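Local coordinates for protein PvdO (Pseudomonas aeruginosa, PDB 5HHA) that acts in the periplasm in maturation of the pyoverdine chromophore and binds calcium, with a fold related to formylglycine-generating enzymes, at residues Ala185-Ala190 with Glu256-Ser261. Residues are numbered along the deposited sequence; the frame is centred on the assembly and turned at random.
Sequences ANTYGA and EPPIFS. With CA (calcium ion), chain C.
Thr187 reaches from the calcium-binding loop of this formylglycine-generating-enzyme-like fold to residues 256-261, in the loop between strands 247-251 and 266-269. Its CB sits 3.3 Å from Glu256 O, and from there the side chain forks. A chi1 of 70° tucks one branch, OG1, in between N and C of its own backbone, facing the Pro258 ring, 3.9 Å from CD. The other branch, CG2, ends 3.3 Å from Ser261 OG, a hydroxyl that is hydrogen-bonded to His214 O and Asn252 ND2, so the methyl meets an oxygen already engaged. Next along the chain, Tyr188 N donates to Glu256 O over 2.8 Å. The bond is nearly straight (160°), though the N-H comes from above the carbonyl plane and not along a lone pair. Tyr188 CB also packs against this oxygen, while its ring turns off from the second loop. The peptide that supplies this N-H also offers its carbonyl to the metal, which ties the calcium site directly to the second loop. Asn186 OD1, Gly189 O, a water, Asp192 and Tyr194 complete the coordination, and Thr187 O binds the calcium at 2.3 Å.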
ATOM      1  N   ALA A 185     -10.596  -2.718   9.148  1.00  9.54           N
ATOM      2  CA  ALA A 185      -9.726  -3.314   8.150  1.00  8.90           C
ATOM      3  C   ALA A 185     -10.139  -4.706   7.798  1.00  8.85           C
ATOM      4  O   ALA A 185     -10.679  -5.434   8.603  1.00  8.91           O
ATOM      5  CB  ALA A 185      -8.293  -3.336   8.677  1.00  9.11           C
ATOM      6  N   ASN A 186      -9.817  -5.096   6.573  1.00  8.83           N
ATOM      7  CA  ASN A 186     -10.081  -6.431   6.068  1.00  8.42           C
ATOM      8  C   ASN A 186      -8.879  -7.353   6.215  1.00  7.96           C
ATOM      9  O   ASN A 186      -7.862  -7.158   5.547  1.00  8.37           O
ATOM     10  CB  ASN A 186     -10.504  -6.348   4.590  1.00  9.06           C
ATOM     11  CG  ASN A 186     -10.844  -7.691   3.989  1.00  8.83           C
ATOM     12  OD1 ASN A 186     -11.072  -8.661   4.691  1.00  9.39           O
ATOM     13  ND2 ASN A 186     -10.965  -7.736   2.677  1.00 10.14           N
ATOM     14  N   THR A 187      -8.974  -8.295   7.144  1.00  7.83           N
ATOM     15  CA  THR A 187      -7.900  -9.242   7.413  1.00  7.55           C
ATOM     16  C   THR A 187      -8.495 -10.634   7.405  1.00  8.46           C
ATOM     17  O   THR A 187      -9.637 -10.800   6.965  1.00  9.00           O
ATOM     18  CB  THR A 187      -7.138  -8.950   8.722  1.00  8.56           C
ATOM     19  OG1 THR A 187      -7.966  -9.218   9.865  1.00  8.57           O
ATOM     20  CG2 THR A 187      -6.652  -7.518   8.716  1.00  8.94           C
ATOM     21  N   TYR A 188      -7.751 -11.651   7.813  1.00  7.84           N
ATOM     22  CA  TYR A 188      -8.191 -13.040   7.687  1.00  9.29           C
ATOM     23  C   TYR A 188      -9.600 -13.266   8.205  1.00  7.70           C
ATOM     24  O   TYR A 188      -9.963 -12.856   9.290  1.00  8.65           O
ATOM     25  CB  TYR A 188      -7.238 -13.970   8.467  1.00  8.63           C
ATOM     26  CG  TYR A 188      -7.763 -15.377   8.528  1.00  8.36           C
ATOM     27  CD1 TYR A 188      -7.728 -16.190   7.409  1.00 10.60           C
ATOM     28  CD2 TYR A 188      -8.371 -15.877   9.687  1.00  9.65           C
ATOM     29  CE1 TYR A 188      -8.273 -17.465   7.441  1.00 12.12           C
ATOM     30  CE2 TYR A 188      -8.909 -17.158   9.722  1.00 12.20           C
ATOM     31  CZ  TYR A 188      -8.850 -17.927   8.610  1.00 11.33           C
ATOM     32  OH  TYR A 188      -9.398 -19.199   8.675  1.00 14.64           O
ATOM     33  N   GLY A 189     -10.387 -13.962   7.408  1.00  8.51           N
ATOM     34  CA  GLY A 189     -11.683 -14.442   7.855  1.00 10.29           C
ATOM     35  C   GLY A 189     -12.811 -13.465   7.641  1.00  9.20           C
ATOM     36  O   GLY A 189     -12.624 -12.347   7.253  1.00 10.22           O
ATOM     37  N   ALA A 190     -14.000 -13.935   7.972  1.00  9.94           N
ATOM     38  CA  ALA A 190     -15.240 -13.275   7.601  1.00 10.41           C
ATOM     39  C   ALA A 190     -15.773 -12.293   8.628  1.00 10.52           C
ATOM     40  O   ALA A 190     -16.826 -11.669   8.371  1.00 11.97           O
ATOM     41  CB  ALA A 190     -16.303 -14.355   7.323  1.00 14.79           C
ATOM     42  N   GLU A 256      -4.363 -12.720   6.064  1.00  7.85           N
ATOM     43  CA  GLU A 256      -3.406 -12.661   7.155  1.00  6.95           C
ATOM     44  C   GLU A 256      -4.035 -12.156   8.435  1.00  7.80           C
ATOM     45  O   GLU A 256      -5.013 -11.414   8.427  1.00  8.39           O
ATOM     46  CB  GLU A 256      -2.290 -11.694   6.765  1.00  8.37           C
ATOM     47  CG  GLU A 256      -1.427 -12.163   5.609  1.00 10.84           C
ATOM     48  CD  GLU A 256      -0.441 -13.223   5.978  1.00 12.37           C
ATOM     49  OE1 GLU A 256       0.397 -12.991   6.897  1.00 11.60           O
ATOM     50  OE2 GLU A 256      -0.488 -14.279   5.284  1.00 13.65           O
ATOM     51  N   PRO A 257      -3.454 -12.546   9.576  1.00  8.55           N
ATOM     52  CA  PRO A 257      -3.992 -12.094  10.860  1.00  8.23           C
ATOM     53  C   PRO A 257      -3.665 -10.620  11.147  1.00  8.97           C
ATOM     54  O   PRO A 257      -2.671 -10.102  10.607  1.00  7.80           O
ATOM     55  CB  PRO A 257      -3.314 -13.038  11.852  1.00  9.88           C
ATOM     56  CG  PRO A 257      -2.006 -13.399  11.188  1.00  9.29           C
ATOM     57  CD  PRO A 257      -2.324 -13.486   9.719  1.00  9.05           C
ATOM     58  N   PRO A 258      -4.448  -9.948  11.986  1.00  7.73           N
ATOM     59  CA  PRO A 258      -4.296  -8.499  12.191  1.00  8.24           C
ATOM     60  C   PRO A 258      -3.040  -8.094  12.960  1.00  7.77           C
ATOM     61  O   PRO A 258      -2.681  -6.933  12.937  1.00  8.39           O
ATOM     62  CB  PRO A 258      -5.554  -8.119  12.954  1.00  9.14           C
ATOM     63  CG  PRO A 258      -5.983  -9.393  13.646  1.00 10.62           C
ATOM     64  CD  PRO A 258      -5.629 -10.493  12.693  1.00  9.02           C
ATOM     65  N   ILE A 259      -2.332  -9.039  13.566  1.00  7.78           N
ATOM     66  CA  ILE A 259      -1.068  -8.727  14.209  1.00  8.33           C
ATOM     67  C   ILE A 259      -0.067  -8.181  13.184  1.00  8.84           C
ATOM     68  O   ILE A 259       0.858  -7.454  13.543  1.00  9.89           O
ATOM     69  CB  ILE A 259      -0.507 -10.001  14.939  1.00  9.25           C
ATOM     70  CG1 ILE A 259       0.570  -9.665  15.958  1.00 10.26           C
ATOM     71  CG2 ILE A 259      -0.061 -11.029  13.960  1.00 10.08           C
ATOM     72  CD1 ILE A 259       0.089  -8.897  17.153  1.00 11.04           C
ATOM     73  N   PHE A 260      -0.270  -8.489  11.897  1.00  7.66           N
ATOM     74  CA  PHE A 260       0.596  -7.953  10.845  1.00  7.60           C
ATOM     75  C   PHE A 260       0.024  -6.713  10.169  1.00  8.70           C
ATOM     76  O   PHE A 260       0.642  -6.193   9.239  1.00  8.67           O
ATOM     77  CB  PHE A 260       0.910  -9.038   9.819  1.00  7.78           C
ATOM     78  CG  PHE A 260       1.538 -10.258  10.412  1.00  8.81           C
ATOM     79  CD1 PHE A 260       2.651 -10.158  11.215  1.00 10.44           C
ATOM     80  CD2 PHE A 260       1.027 -11.517  10.173  1.00  9.36           C
ATOM     81  CE1 PHE A 260       3.227 -11.283  11.782  1.00 11.97           C
ATOM     82  CE2 PHE A 260       1.605 -12.637  10.728  1.00 10.31           C
ATOM     83  CZ  PHE A 260       2.716 -12.520  11.528  1.00 11.17           C
ATOM     84  N   SER A 261      -1.096  -6.191  10.672  1.00  7.27           N
ATOM     85  CA  SER A 261      -1.712  -4.995  10.129  1.00  8.18           C
ATOM     86  C   SER A 261      -1.196  -3.713  10.754  1.00  7.58           C
ATOM     87  O   SER A 261      -1.548  -2.613  10.300  1.00  8.41           O
ATOM     88  CB  SER A 261      -3.225  -5.047  10.334  1.00  8.36           C
ATOM     89  OG  SER A 261      -3.830  -5.977   9.447  1.00  8.49           O
TER
HETATM   90 CA    CA C 301     -11.717 -10.601   5.907  1.00  8.33          CA
HETATM   91  O   HOH W   1     -10.379 -11.890   4.437  1.00 10.57           O